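Local coordinates for protein polyisoprenyl-teichoic acid--peptidoglycan teichoic acid transferase TagV (Bacillus subtilis, PDB 6UF3) that belongs to the LytR-CpsA-Psr family of bacterial cell-envelope proteins, a single chain with a central mixed beta sheet and helices packed around it, at residues F6-M11 / K90-D95; V30-P35 / E255-T260; K61-A66 / T236-P241. One frame throughout, in Å; residues are numbered along the deposited sequence.

In the fold
Contact 1 lies within the six-stranded mixed sheet and contact 2 sets a helix end against it; strands 6-13 and 25-34 are antiparallel neighbours there, the two centres lie about 15 Å apart, and the contacts touch through the backbone pairing of Phe6 with Leu33 and Ile8 with Val31. Contact 3 is a surface contact away from this sheet, its centre about 20 Å from contact 1's and 26 Å from contact 2's. Along the chain the segments run 6-11, 30-35, 61-66, 90-95, 236-241, 255-260: contact 3 is nested within contact 2, whereas contact 1 alternates with both. Two consecutive elements, strand 236-241 and helix 243-257, meet earlier chain at strand 62-63 in contact 3 and at the sheet in contact 2.

Contact 1 of 3, residues F6-M11 / K90-D95; sequences FSILFM and KYVTVD
Ile8, Leu9, Phe10 and Met11 pair in parallel with Lys90, Tyr91, Val92 and Thr93, the strand segments being 4.5 Å apart at closest approach and 17° from exactly parallel. Five backbone hydrogen bonds alternate between the strands, from Lys90 N to Ser7 O at one end to Val94 N to Met11 O at the other; the straightest, Met11 N to Val92 O, is 2.8 Å long with 171° at the hydrogen.

On one face, Val92 lies alongside Phe10, pointing the same way, and its CB reaches Phe10 CD2 at 3.7 Å. Ile8 CG2 stands 3.6 Å above the plane of the Phe10 ring, near its rim, and also meets Val92 CG2 at 4.1 Å. Lys90 lays CG near Phe6 CD2, 4.0 Å away, then turns at chi2 (-65°) and carries NZ off to a salt bridge with Glu203 and a hydrogen bond to Asn198 O.

On the other face, which also carries Leu9, Tyr91 and Thr93, Met11 makes the main side-chain contact. The bend at its chi3 brings CE to 3.7 Å from Tyr91 CB and 3.3 Å from Thr93 OG1, a buried hydroxyl with no hydrogen-bonding partner in the model. Helix 72-84 covers Leu9 and Met11 on this side, and strand 25-34 runs antiparallel along the other edge of strand 6-13, which places this parallel pair inside the mixed sheet of an alpha/beta fold.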
ATOM      1  N   PHE A   6     -10.908   7.435   9.122  1.00 19.76           N
ATOM      2  CA  PHE A   6      -9.500   7.246   9.467  1.00 20.81           C
ATOM      3  C   PHE A   6      -8.733   6.724   8.257  1.00 18.21           C
ATOM      4  O   PHE A   6      -9.309   6.262   7.279  1.00 18.72           O
ATOM      5  CB  PHE A   6      -9.356   6.301  10.667  1.00 18.14           C
ATOM      6  CG  PHE A   6      -9.635   4.868  10.347  1.00 20.53           C
ATOM      7  CD1 PHE A   6     -10.942   4.402  10.270  1.00 23.10           C
ATOM      8  CD2 PHE A   6      -8.600   3.971  10.144  1.00 20.66           C
ATOM      9  CE1 PHE A   6     -11.203   3.071   9.988  1.00 26.56           C
ATOM     10  CE2 PHE A   6      -8.856   2.646   9.853  1.00 22.76           C
ATOM     11  CZ  PHE A   6     -10.157   2.194   9.774  1.00 24.72           C
ATOM     12  N   SER A   7      -7.406   6.791   8.334  1.00 17.34           N
ATOM     13  CA  SER A   7      -6.561   6.376   7.227  1.00 17.94           C
ATOM     14  C   SER A   7      -5.626   5.236   7.640  1.00 17.06           C
ATOM     15  O   SER A   7      -5.312   5.066   8.817  1.00 17.45           O
ATOM     16  CB  SER A   7      -5.719   7.555   6.723  1.00 19.44           C
ATOM     17  OG  SER A   7      -4.939   8.046   7.813  1.00 21.31           O
ATOM     18  N   ILE A   8      -5.200   4.456   6.646  1.00 19.14           N
ATOM     19  CA  ILE A   8      -4.222   3.379   6.807  1.00 18.91           C
ATOM     20  C   ILE A   8      -3.124   3.580   5.771  1.00 18.96           C
ATOM     21  O   ILE A   8      -3.411   3.802   4.591  1.00 17.49           O
ATOM     22  CB  ILE A   8      -4.843   1.983   6.621  1.00 17.01           C
ATOM     23  CG1 ILE A   8      -6.117   1.813   7.445  1.00 17.43           C
ATOM     24  CG2 ILE A   8      -3.807   0.900   6.984  1.00 18.18           C
ATOM     25  CD1 ILE A   8      -6.850   0.512   7.133  1.00 19.23           C
ATOM     26  N   LEU A   9      -1.866   3.502   6.206  1.00 16.47           N
ATOM     27  CA  LEU A   9      -0.738   3.418   5.285  1.00 15.86           C
ATOM     28  C   LEU A   9      -0.243   1.978   5.250  1.00 16.64           C
ATOM     29  O   LEU A   9       0.117   1.412   6.292  1.00 17.70           O
ATOM     30  CB  LEU A   9       0.405   4.354   5.698  1.00 16.92           C
ATOM     31  CG  LEU A   9       1.717   4.177   4.902  1.00 18.06           C
ATOM     32  CD1 LEU A   9       1.546   4.499   3.410  1.00 17.02           C
ATOM     33  CD2 LEU A   9       2.862   5.043   5.499  1.00 18.52           C
ATOM     34  N   PHE A  10      -0.213   1.401   4.055  1.00 16.95           N
ATOM     35  CA  PHE A  10       0.326   0.075   3.805  1.00 18.19           C
ATOM     36  C   PHE A  10       1.726   0.225   3.229  1.00 19.19           C
ATOM     37  O   PHE A  10       1.911   0.881   2.202  1.00 20.16           O
ATOM     38  CB  PHE A  10      -0.559  -0.694   2.817  1.00 19.16           C
ATOM     39  CG  PHE A  10      -1.924  -1.038   3.352  1.00 20.37           C
ATOM     40  CD1 PHE A  10      -2.983  -0.149   3.207  1.00 21.16           C
ATOM     41  CD2 PHE A  10      -2.152  -2.257   3.975  1.00 23.38           C
ATOM     42  CE1 PHE A  10      -4.247  -0.465   3.693  1.00 22.38           C
ATOM     43  CE2 PHE A  10      -3.403  -2.571   4.470  1.00 22.36           C
ATOM     44  CZ  PHE A  10      -4.451  -1.676   4.316  1.00 20.33           C
ATOM     45  N   MET A  11       2.704  -0.378   3.899  1.00 18.89           N
ATOM     46  CA  MET A  11       4.109  -0.339   3.507  1.00 21.21           C
ATOM     47  C   MET A  11       4.548  -1.754   3.159  1.00 23.79           C
ATOM     48  O   MET A  11       4.394  -2.674   3.973  1.00 26.83           O
ATOM     49  CB  MET A  11       4.969   0.237   4.636  1.00 19.18           C
ATOM     50  CG  MET A  11       4.729   1.720   4.876  1.00 21.01           C
ATOM     51  SD  MET A  11       5.364   2.288   6.483  1.00 24.03           S
ATOM     52  CE  MET A  11       4.044   1.736   7.570  1.00 25.87           C
ATOM     53  N   LYS A  90      -3.465   4.576  11.077  1.00 20.08           N
ATOM     54  CA  LYS A  90      -3.074   3.179  11.198  1.00 18.30           C
ATOM     55  C   LYS A  90      -2.001   2.865  10.171  1.00 17.87           C
ATOM     56  O   LYS A  90      -1.939   3.482   9.106  1.00 17.50           O
ATOM     57  CB  LYS A  90      -4.276   2.219  10.978  1.00 18.37           C
ATOM     58  CG  LYS A  90      -5.386   2.396  11.985  1.00 19.95           C
ATOM     59  CD  LYS A  90      -4.901   2.009  13.393  1.00 20.83           C
ATOM     60  CE  LYS A  90      -6.068   1.916  14.362  1.00 22.62           C
ATOM     61  NZ  LYS A  90      -5.689   1.481  15.740  1.00 26.03           N
ATOM     62  N   TYR A  91      -1.162   1.885  10.491  1.00 20.40           N
ATOM     63  CA  TYR A  91      -0.135   1.433   9.568  1.00 20.74           C
ATOM     64  C   TYR A  91      -0.120  -0.087   9.537  1.00 19.76           C
ATOM     65  O   TYR A  91      -0.463  -0.758  10.516  1.00 21.05           O
ATOM     66  CB  TYR A  91       1.275   1.973   9.938  1.00 21.97           C
ATOM     67  CG  TYR A  91       1.735   1.565  11.314  1.00 24.64           C
ATOM     68  CD1 TYR A  91       2.401   0.364  11.523  1.00 25.64           C
ATOM     69  CD2 TYR A  91       1.483   2.375  12.410  1.00 24.13           C
ATOM     70  CE1 TYR A  91       2.803  -0.016  12.790  1.00 26.54           C
ATOM     71  CE2 TYR A  91       1.889   2.006  13.675  1.00 25.25           C
ATOM     72  CZ  TYR A  91       2.537   0.814  13.857  1.00 30.66           C
ATOM     73  OH  TYR A  91       2.926   0.460  15.122  1.00 38.03           O
ATOM     74  N   VAL A  92       0.268  -0.611   8.381  1.00 19.91           N
ATOM     75  CA  VAL A  92       0.498  -2.033   8.167  1.00 23.18           C
ATOM     76  C   VAL A  92       1.807  -2.144   7.402  1.00 25.97           C
ATOM     77  O   VAL A  92       1.929  -1.574   6.315  1.00 25.64           O
ATOM     78  CB  VAL A  92      -0.636  -2.688   7.361  1.00 26.68           C
ATOM     79  CG1 VAL A  92      -0.282  -4.140   7.034  1.00 31.32           C
ATOM     80  CG2 VAL A  92      -1.953  -2.598   8.117  1.00 22.97           C
ATOM     81  N   THR A  93       2.785  -2.854   7.954  1.00 23.56           N
ATOM     82  CA  THR A  93       4.043  -3.100   7.259  1.00 26.42           C
ATOM     83  C   THR A  93       4.162  -4.591   6.987  1.00 30.37           C
ATOM     84  O   THR A  93       3.853  -5.411   7.859  1.00 25.57           O
ATOM     85  CB  THR A  93       5.262  -2.636   8.072  1.00 32.97           C
ATOM     86  OG1 THR A  93       5.084  -1.283   8.504  1.00 37.73           O
ATOM     87  CG2 THR A  93       6.534  -2.715   7.226  1.00 32.72           C
ATOM     88  N   VAL A  94       4.616  -4.946   5.788  1.00 24.48           N
ATOM     89  CA  VAL A  94       4.849  -6.350   5.473  1.00 26.55           C
ATOM     90  C   VAL A  94       6.134  -6.482   4.663  1.00 23.19           C
ATOM     91  O   VAL A  94       6.392  -5.680   3.757  1.00 22.61           O
ATOM     92  CB  VAL A  94       3.624  -6.958   4.755  1.00 33.31           C
ATOM     93  CG1 VAL A  94       3.509  -6.516   3.284  1.00 30.10           C
ATOM     94  CG2 VAL A  94       3.623  -8.434   4.902  1.00 39.51           C
ATOM     95  N   ASP A  95       6.979  -7.459   5.033  1.00 23.67           N
ATOM     96  CA  ASP A  95       8.148  -7.784   4.229  1.00 22.92           C
ATOM     97  C   ASP A  95       7.764  -8.951   3.315  1.00 21.64           C
ATOM     98  O   ASP A  95       6.585  -9.331   3.236  1.00 20.60           O
ATOM     99  CB  ASP A  95       9.402  -8.014   5.104  1.00 24.93           C
ATOM    100  CG  ASP A  95       9.376  -9.315   5.887  1.00 24.20           C
ATOM    101  OD1 ASP A  95       8.308  -9.957   5.972  1.00 28.54           O
ATOM    102  OD2 ASP A  95      10.452  -9.671   6.422  1.00 26.68           O
TER

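Contact 2 of 3, residues V30-P35 / E255-T260; sequences VVTLDP and EHLDYT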
ATOM      1  N   VAL A  30      -1.980   4.328   0.488  1.00 16.33           N
ATOM      2  CA  VAL A  30      -2.812   4.953   1.507  1.00 15.43           C
ATOM      3  C   VAL A  30      -4.268   4.643   1.189  1.00 18.96           C
ATOM      4  O   VAL A  30      -4.701   4.795   0.041  1.00 18.45           O
ATOM      5  CB  VAL A  30      -2.582   6.470   1.551  1.00 18.37           C
ATOM      6  CG1 VAL A  30      -3.606   7.150   2.436  1.00 17.35           C
ATOM      7  CG2 VAL A  30      -1.162   6.740   2.076  1.00 18.37           C
ATOM      8  N   VAL A  31      -5.015   4.203   2.198  1.00 16.77           N
ATOM      9  CA  VAL A  31      -6.464   4.022   2.087  1.00 14.38           C
ATOM     10  C   VAL A  31      -7.114   4.922   3.125  1.00 19.39           C
ATOM     11  O   VAL A  31      -6.689   4.940   4.285  1.00 20.52           O
ATOM     12  CB  VAL A  31      -6.870   2.552   2.302  1.00 16.82           C
ATOM     13  CG1 VAL A  31      -8.401   2.404   2.325  1.00 20.35           C
ATOM     14  CG2 VAL A  31      -6.260   1.668   1.227  1.00 18.62           C
ATOM     15  N   THR A  32      -8.126   5.688   2.717  1.00 17.60           N
ATOM     16  CA  THR A  32      -8.925   6.453   3.664  1.00 16.72           C
ATOM     17  C   THR A  32     -10.318   5.828   3.742  1.00 17.61           C
ATOM     18  O   THR A  32     -10.837   5.328   2.743  1.00 20.25           O
ATOM     19  CB  THR A  32      -9.001   7.946   3.300  1.00 20.08           C
ATOM     20  OG1 THR A  32      -9.483   8.108   1.962  1.00 20.44           O
ATOM     21  CG2 THR A  32      -7.611   8.588   3.378  1.00 16.63           C
ATOM     22  N   LEU A  33     -10.891   5.821   4.935  1.00 16.39           N
ATOM     23  CA  LEU A  33     -12.148   5.122   5.191  1.00 16.38           C
ATOM     24  C   LEU A  33     -13.111   6.056   5.905  1.00 20.76           C
ATOM     25  O   LEU A  33     -12.732   6.776   6.839  1.00 21.04           O
ATOM     26  CB  LEU A  33     -11.911   3.851   6.032  1.00 19.01           C
ATOM     27  CG  LEU A  33     -11.009   2.749   5.459  1.00 21.36           C
ATOM     28  CD1 LEU A  33      -9.542   2.952   5.881  1.00 21.66           C
ATOM     29  CD2 LEU A  33     -11.479   1.381   5.899  1.00 24.10           C
ATOM     30  N   ASP A  34     -14.369   6.052   5.448  1.00 19.67           N
ATOM     31  CA  ASP A  34     -15.452   6.760   6.119  1.00 22.33           C
ATOM     32  C   ASP A  34     -16.457   5.680   6.499  1.00 25.09           C
ATOM     33  O   ASP A  34     -17.348   5.330   5.695  1.00 26.44           O
ATOM     34  CB  ASP A  34     -16.059   7.832   5.215  1.00 23.92           C
ATOM     35  CG  ASP A  34     -17.117   8.661   5.914  1.00 26.23           C
ATOM     36  OD1 ASP A  34     -17.406   8.406   7.103  1.00 32.03           O
ATOM     37  OD2 ASP A  34     -17.676   9.567   5.260  1.00 30.14           O
ATOM     38  N   PRO A  35     -16.307   5.074   7.687  1.00 23.94           N
ATOM     39  CA  PRO A  35     -17.157   3.923   8.034  1.00 27.11           C
ATOM     40  C   PRO A  35     -18.618   4.269   8.211  1.00 29.88           C
ATOM     41  O   PRO A  35     -19.482   3.423   7.930  1.00 27.46           O
ATOM     42  CB  PRO A  35     -16.543   3.412   9.348  1.00 25.74           C
ATOM     43  CG  PRO A  35     -15.119   3.863   9.307  1.00 24.57           C
ATOM     44  CD  PRO A  35     -15.165   5.216   8.613  1.00 21.18           C
ATOM     45  N   GLU A 255     -11.293  16.017   2.780  1.00 28.24           N
ATOM     46  CA  GLU A 255     -12.751  16.010   2.840  1.00 27.74           C
ATOM     47  C   GLU A 255     -13.269  14.633   3.224  1.00 29.60           C
ATOM     48  O   GLU A 255     -14.202  14.519   4.030  1.00 29.52           O
ATOM     49  CB  GLU A 255     -13.336  16.461   1.501  1.00 29.69           C
ATOM     50  N   HIS A 256     -12.671  13.574   2.670  1.00 22.84           N
ATOM     51  CA  HIS A 256     -13.133  12.233   3.014  1.00 22.63           C
ATOM     52  C   HIS A 256     -12.933  11.957   4.498  1.00 25.72           C
ATOM     53  O   HIS A 256     -13.779  11.326   5.140  1.00 26.61           O
ATOM     54  CB  HIS A 256     -12.409  11.191   2.168  1.00 23.10           C
ATOM     55  CG  HIS A 256     -13.028   9.827   2.239  1.00 22.09           C
ATOM     56  ND1 HIS A 256     -12.289   8.681   2.445  1.00 20.41           N
ATOM     57  CD2 HIS A 256     -14.319   9.430   2.151  1.00 27.14           C
ATOM     58  CE1 HIS A 256     -13.096   7.637   2.464  1.00 21.85           C
ATOM     59  NE2 HIS A 256     -14.334   8.064   2.289  1.00 22.66           N
ATOM     60  N   LEU A 257     -11.840  12.461   5.069  1.00 24.57           N
ATOM     61  CA  LEU A 257     -11.521  12.225   6.471  1.00 25.58           C
ATOM     62  C   LEU A 257     -12.158  13.232   7.420  1.00 30.91           C
ATOM     63  O   LEU A 257     -11.981  13.104   8.636  1.00 31.03           O
ATOM     64  CB  LEU A 257      -9.997  12.235   6.670  1.00 19.76           C
ATOM     65  CG  LEU A 257      -9.179  11.123   6.015  1.00 18.56           C
ATOM     66  CD1 LEU A 257      -7.677  11.437   6.093  1.00 20.81           C
ATOM     67  CD2 LEU A 257      -9.435   9.770   6.679  1.00 21.06           C
ATOM     68  N   ASP A 258     -12.894  14.223   6.906  1.00 31.98           N
ATOM     69  CA  ASP A 258     -13.436  15.306   7.731  1.00 39.38           C
ATOM     70  C   ASP A 258     -12.319  16.030   8.480  1.00 34.57           C
ATOM     71  O   ASP A 258     -12.466  16.408   9.643  1.00 38.43           O
ATOM     72  CB  ASP A 258     -14.502  14.791   8.706  1.00 46.64           C
ATOM     73  CG  ASP A 258     -15.713  14.212   7.998  1.00 56.71           C
ATOM     74  OD1 ASP A 258     -16.016  14.661   6.874  1.00 60.80           O
ATOM     75  OD2 ASP A 258     -16.368  13.312   8.568  1.00 58.82           O
ATOM     76  N   TYR A 259     -11.188  16.220   7.806  1.00 32.02           N
ATOM     77  CA  TYR A 259     -10.002  16.832   8.391  1.00 33.31           C
ATOM     78  C   TYR A 259      -9.661  18.086   7.599  1.00 43.05           C
ATOM     79  O   TYR A 259      -9.527  18.034   6.373  1.00 45.78           O
ATOM     80  CB  TYR A 259      -8.824  15.839   8.395  1.00 36.47           C
ATOM     81  CG  TYR A 259      -7.482  16.414   8.820  1.00 38.86           C
ATOM     82  CD1 TYR A 259      -7.126  16.486  10.164  1.00 32.63           C
ATOM     83  CD2 TYR A 259      -6.564  16.867   7.874  1.00 39.14           C
ATOM     84  CE1 TYR A 259      -5.902  17.004  10.553  1.00 36.42           C
ATOM     85  CE2 TYR A 259      -5.340  17.390   8.257  1.00 39.96           C
ATOM     86  CZ  TYR A 259      -5.014  17.457   9.596  1.00 36.64           C
ATOM     87  OH  TYR A 259      -3.793  17.977   9.974  1.00 40.95           O
ATOM     88  N   THR A 260      -9.537  19.213   8.293  1.00 47.20           N
ATOM     89  CA  THR A 260      -9.135  20.456   7.650  1.00 56.67           C
ATOM     90  C   THR A 260      -7.721  20.805   8.087  1.00 61.25           C
ATOM     91  O   THR A 260      -7.468  20.912   9.295  1.00 63.02           O
ATOM     92  CB  THR A 260     -10.099  21.590   7.996  1.00 59.39           C
ATOM     93  OG1 THR A 260      -9.834  22.060   9.324  1.00 61.83           O
ATOM     94  CG2 THR A 260     -11.542  21.106   7.913  1.00 55.06           C
TER
HETATM   95  O   HOH W   1     -16.454  11.859   4.714  1.00 33.78           O
HETATM   96  O   HOH W   2     -18.386  10.947   7.924  1.00 52.68           O
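The last turn of helix 243-257 packs on a strand of the mixed sheet, His256 and Leu257 meeting Thr32 and Asp34 in a helix-on-sheet contact whose touching residues are all buried. The turn closes in a Schellman motif, with Asp258 at positive phi and two bonds running back into the last turn, one of them Asp258 N to Glu255 O.

The imidazole of His256 is held at both nitrogens. ND1 hydrogen-bonds Thr32 OG1 at 2.9 Å, the hydroxyl lying at the ring edge close to its plane, and NE2 bonds Thr39 OG1 on the adjacent strand 39-44; two such bonds should fix the rotation of the ring. Between the nitrogens, CE1 approaches Thr32 O in the ring plane at 3.2 Å. With CG opposite its backbone N (chi1 -167°), His256 reaches past the helix surface to the strand, where NE2 also comes within 3.4 Å of Asp34 CB. Leu257 crosses Thr32 at about a right angle, its CD1 meeting the Thr32 methyl CG2 at 3.9 Å.

The carboxylate of Asp34 lies obliquely above the plane of the imidazole, off its NE2 side and on the side of the helix end; OD2 is hydrogen-bonded to Asn37 ND2, and water extends its reach. One water donates both to Asp34 OD2, at 2.7 Å, and to His256 O, at 2.8 Å; a second donates to Asp34 OD1 at 2.8 Å and to Asp258 OD2 at 3.2 Å.

Contact 3 of 3, residues K61-A66 / T236-P241; sequences KTKINA and TYYFEP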
ATOM      1  N   LYS A  61      15.420  17.460  -1.143  1.00 26.14           N
ATOM      2  CA  LYS A  61      14.427  16.431  -1.398  1.00 25.70           C
ATOM      3  C   LYS A  61      15.087  15.148  -1.882  1.00 26.32           C
ATOM      4  O   LYS A  61      16.134  15.162  -2.529  1.00 27.32           O
ATOM      5  CB  LYS A  61      13.423  16.913  -2.444  1.00 29.38           C
ATOM      6  CG  LYS A  61      12.485  17.993  -1.958  1.00 29.28           C
ATOM      7  CD  LYS A  61      11.694  18.560  -3.126  1.00 32.87           C
ATOM      8  CE  LYS A  61      10.577  19.463  -2.650  1.00 38.91           C
ATOM      9  NZ  LYS A  61       9.916  20.128  -3.814  1.00 40.89           N
ATOM     10  N   THR A  62      14.446  14.024  -1.584  1.00 25.46           N
ATOM     11  CA  THR A  62      14.939  12.735  -2.027  1.00 24.58           C
ATOM     12  C   THR A  62      13.739  11.872  -2.378  1.00 25.18           C
ATOM     13  O   THR A  62      12.597  12.332  -2.353  1.00 24.00           O
ATOM     14  CB  THR A  62      15.841  12.104  -0.958  1.00 34.13           C
ATOM     15  OG1 THR A  62      16.505  10.960  -1.502  1.00 34.76           O
ATOM     16  CG2 THR A  62      15.045  11.722   0.266  1.00 30.56           C
ATOM     17  N   LYS A  63      13.997  10.620  -2.737  1.00 24.26           N
ATOM     18  CA  LYS A  63      12.906   9.724  -3.091  1.00 21.91           C
ATOM     19  C   LYS A  63      12.172   9.275  -1.835  1.00 20.77           C
ATOM     20  O   LYS A  63      12.788   9.040  -0.802  1.00 21.83           O
ATOM     21  CB  LYS A  63      13.437   8.507  -3.838  1.00 24.11           C
ATOM     22  CG  LYS A  63      14.180   8.820  -5.090  1.00 29.54           C
ATOM     23  CD  LYS A  63      14.661   7.543  -5.730  1.00 35.86           C
ATOM     24  CE  LYS A  63      15.568   7.841  -6.884  1.00 42.22           C
ATOM     25  NZ  LYS A  63      15.719   6.666  -7.776  1.00 45.53           N
ATOM     26  N   ILE A  64      10.845   9.138  -1.929  1.00 17.03           N
ATOM     27  CA  ILE A  64      10.088   8.832  -0.719  1.00 17.88           C
ATOM     28  C   ILE A  64      10.451   7.449  -0.177  1.00 19.22           C
ATOM     29  O   ILE A  64      10.371   7.212   1.035  1.00 19.18           O
ATOM     30  CB  ILE A  64       8.574   8.976  -0.970  1.00 17.73           C
ATOM     31  CG1 ILE A  64       7.822   8.936   0.363  1.00 18.66           C
ATOM     32  CG2 ILE A  64       8.061   7.915  -1.952  1.00 16.13           C
ATOM     33  CD1 ILE A  64       6.383   9.446   0.279  1.00 19.15           C
ATOM     34  N   ASN A  65      10.900   6.535  -1.039  1.00 18.89           N
ATOM     35  CA  ASN A  65      11.216   5.193  -0.556  1.00 21.77           C
ATOM     36  C   ASN A  65      12.429   5.180   0.364  1.00 22.22           C
ATOM     37  O   ASN A  65      12.617   4.209   1.107  1.00 21.89           O
ATOM     38  CB  ASN A  65      11.411   4.223  -1.728  1.00 23.63           C
ATOM     39  CG  ASN A  65      12.645   4.514  -2.550  1.00 29.66           C
ATOM     40  OD1 ASN A  65      13.304   5.538  -2.380  1.00 33.51           O
ATOM     41  ND2 ASN A  65      12.963   3.606  -3.458  1.00 32.49           N
ATOM     42  N   ALA A  66      13.237   6.243   0.359  1.00 20.98           N
ATOM     43  CA  ALA A  66      14.357   6.309   1.290  1.00 22.10           C
ATOM     44  C   ALA A  66      13.912   6.610   2.715  1.00 20.86           C
ATOM     45  O   ALA A  66      14.705   6.406   3.644  1.00 25.93           O
ATOM     46  CB  ALA A  66      15.374   7.357   0.830  1.00 27.17           C
ATOM     47  N   THR A 236      19.890  10.539 -12.363  1.00 37.34           N
ATOM     48  CA  THR A 236      19.128   9.912 -11.293  1.00 35.42           C
ATOM     49  C   THR A 236      17.640  10.125 -11.538  1.00 30.69           C
ATOM     50  O   THR A 236      17.191  11.261 -11.704  1.00 31.03           O
ATOM     51  CB  THR A 236      19.524  10.500  -9.940  1.00 40.98           C
ATOM     52  OG1 THR A 236      20.952  10.502  -9.819  1.00 42.94           O
ATOM     53  CG2 THR A 236      18.910   9.693  -8.804  1.00 37.67           C
ATOM     54  N   TYR A 237      16.873   9.033 -11.564  1.00 28.03           N
ATOM     55  CA  TYR A 237      15.453   9.138 -11.872  1.00 30.95           C
ATOM     56  C   TYR A 237      14.650   9.520 -10.636  1.00 31.30           C
ATOM     57  O   TYR A 237      14.767   8.886  -9.582  1.00 31.21           O
ATOM     58  CB  TYR A 237      14.905   7.827 -12.445  1.00 31.09           C
ATOM     59  CG  TYR A 237      13.399   7.868 -12.595  1.00 29.34           C
ATOM     60  CD1 TYR A 237      12.815   8.477 -13.696  1.00 34.22           C
ATOM     61  CD2 TYR A 237      12.560   7.320 -11.623  1.00 29.65           C
ATOM     62  CE1 TYR A 237      11.451   8.539 -13.840  1.00 36.06           C
ATOM     63  CE2 TYR A 237      11.179   7.386 -11.755  1.00 25.59           C
ATOM     64  CZ  TYR A 237      10.633   8.000 -12.871  1.00 32.20           C
ATOM     65  OH  TYR A 237       9.264   8.074 -13.027  1.00 36.89           O
ATOM     66  N   TYR A 238      13.794  10.528 -10.791  1.00 24.16           N
ATOM     67  CA  TYR A 238      12.797  10.900  -9.802  1.00 24.45           C
ATOM     68  C   TYR A 238      11.435  11.009 -10.470  1.00 22.09           C
ATOM     69  O   TYR A 238      11.330  11.289 -11.664  1.00 24.04           O
ATOM     70  CB  TYR A 238      13.110  12.241  -9.156  1.00 24.67           C
ATOM     71  CG  TYR A 238      14.341  12.237  -8.299  1.00 22.01           C
ATOM     72  CD1 TYR A 238      15.591  12.490  -8.846  1.00 23.51           C
ATOM     73  CD2 TYR A 238      14.250  11.991  -6.935  1.00 23.09           C
ATOM     74  CE1 TYR A 238      16.723  12.496  -8.054  1.00 28.79           C
ATOM     75  CE2 TYR A 238      15.374  11.989  -6.139  1.00 26.30           C
ATOM     76  CZ  TYR A 238      16.602  12.241  -6.702  1.00 28.98           C
ATOM     77  OH  TYR A 238      17.721  12.242  -5.904  1.00 32.69           O
ATOM     78  N   PHE A 239      10.389  10.810  -9.679  1.00 24.16           N
ATOM     79  CA  PHE A 239       9.033  11.144 -10.098  1.00 23.07           C
ATOM     80  C   PHE A 239       8.645  12.450  -9.425  1.00 22.19           C
ATOM     81  O   PHE A 239       8.474  12.498  -8.201  1.00 23.80           O
ATOM     82  CB  PHE A 239       8.052  10.033  -9.739  1.00 22.29           C
ATOM     83  CG  PHE A 239       6.665  10.264 -10.274  1.00 23.84           C
ATOM     84  CD1 PHE A 239       6.437  10.311 -11.635  1.00 29.20           C
ATOM     85  CD2 PHE A 239       5.592  10.421  -9.412  1.00 27.45           C
ATOM     86  CE1 PHE A 239       5.160  10.517 -12.143  1.00 33.62           C
ATOM     87  CE2 PHE A 239       4.298  10.625  -9.916  1.00 27.47           C
ATOM     88  CZ  PHE A 239       4.090  10.666 -11.277  1.00 29.34           C
ATOM     89  N   GLU A 240       8.514  13.518 -10.214  1.00 21.51           N
ATOM     90  CA  GLU A 240       8.204  14.820  -9.649  1.00 21.52           C
ATOM     91  C   GLU A 240       6.693  15.003  -9.610  1.00 22.69           C
ATOM     92  O   GLU A 240       6.056  14.999 -10.672  1.00 27.35           O
ATOM     93  CB  GLU A 240       8.852  15.931 -10.460  1.00 25.64           C
ATOM     94  CG  GLU A 240       8.526  17.328  -9.964  1.00 29.41           C
ATOM     95  CD  GLU A 240       9.178  17.686  -8.643  1.00 33.82           C
ATOM     96  OE1 GLU A 240      10.056  16.930  -8.159  1.00 29.97           O
ATOM     97  OE2 GLU A 240       8.798  18.740  -8.089  1.00 31.61           O
ATOM     98  N   PRO A 241       6.092  15.166  -8.433  1.00 20.92           N
ATOM     99  CA  PRO A 241       4.631  15.286  -8.348  1.00 23.35           C
ATOM    100  C   PRO A 241       4.139  16.614  -8.895  1.00 27.47           C
ATOM    101  O   PRO A 241       4.723  17.671  -8.645  1.00 27.38           O
ATOM    102  CB  PRO A 241       4.348  15.170  -6.845  1.00 21.53           C
ATOM    103  CG  PRO A 241       5.685  15.581  -6.180  1.00 25.32           C
ATOM    104  CD  PRO A 241       6.726  15.056  -7.107  1.00 21.03           C
TER
HETATM  105  O   HOH W   3       9.362  17.778  -5.524  1.00 38.27           O
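Lys63 and Tyr238 form the close part of this contact, their side chains crossing at about a right angle. CG of Lys63 comes to 3.5 Å from Tyr238 CE2, and further along the extended chain CE stands 4.2 Å above one ring face, displaced toward the rim. At the ring edge, Lys63 N lies in the plane of the phenol, 3.9 Å from CE2. The ammonium sits almost on the ring normal (8° off), but NZ is 5.6 Å from the Tyr238 centroid, at most a weak cation-pi attraction. Its polar partners lie elsewhere: a weak 3.0 Å hydrogen bond from NZ to Tyr237 O and a salt bridge to Asp48.

The other side is loose and solvent-mediated. Lys61 NZ and Glu240 OE2 are 4.6 Å apart, too far for direct contact, and a water spans them, accepting from Lys61 NZ at 3.0 Å and giving a weak bond to Glu240 OE2. Glu240 OE1 makes a salt bridge with Arg50, which belongs to the strand paired with 62-63.

The contact thus joins two small antiparallel sheets at the protein surface: 62-63 pairs with 50-51, and 236-241 pairs with 226-231. Asp48 links them, forming a salt bridge with Lys63 and a backbone hydrogen bond with Phe239, while Ile64 and Pro241 both pack on helix 72-84.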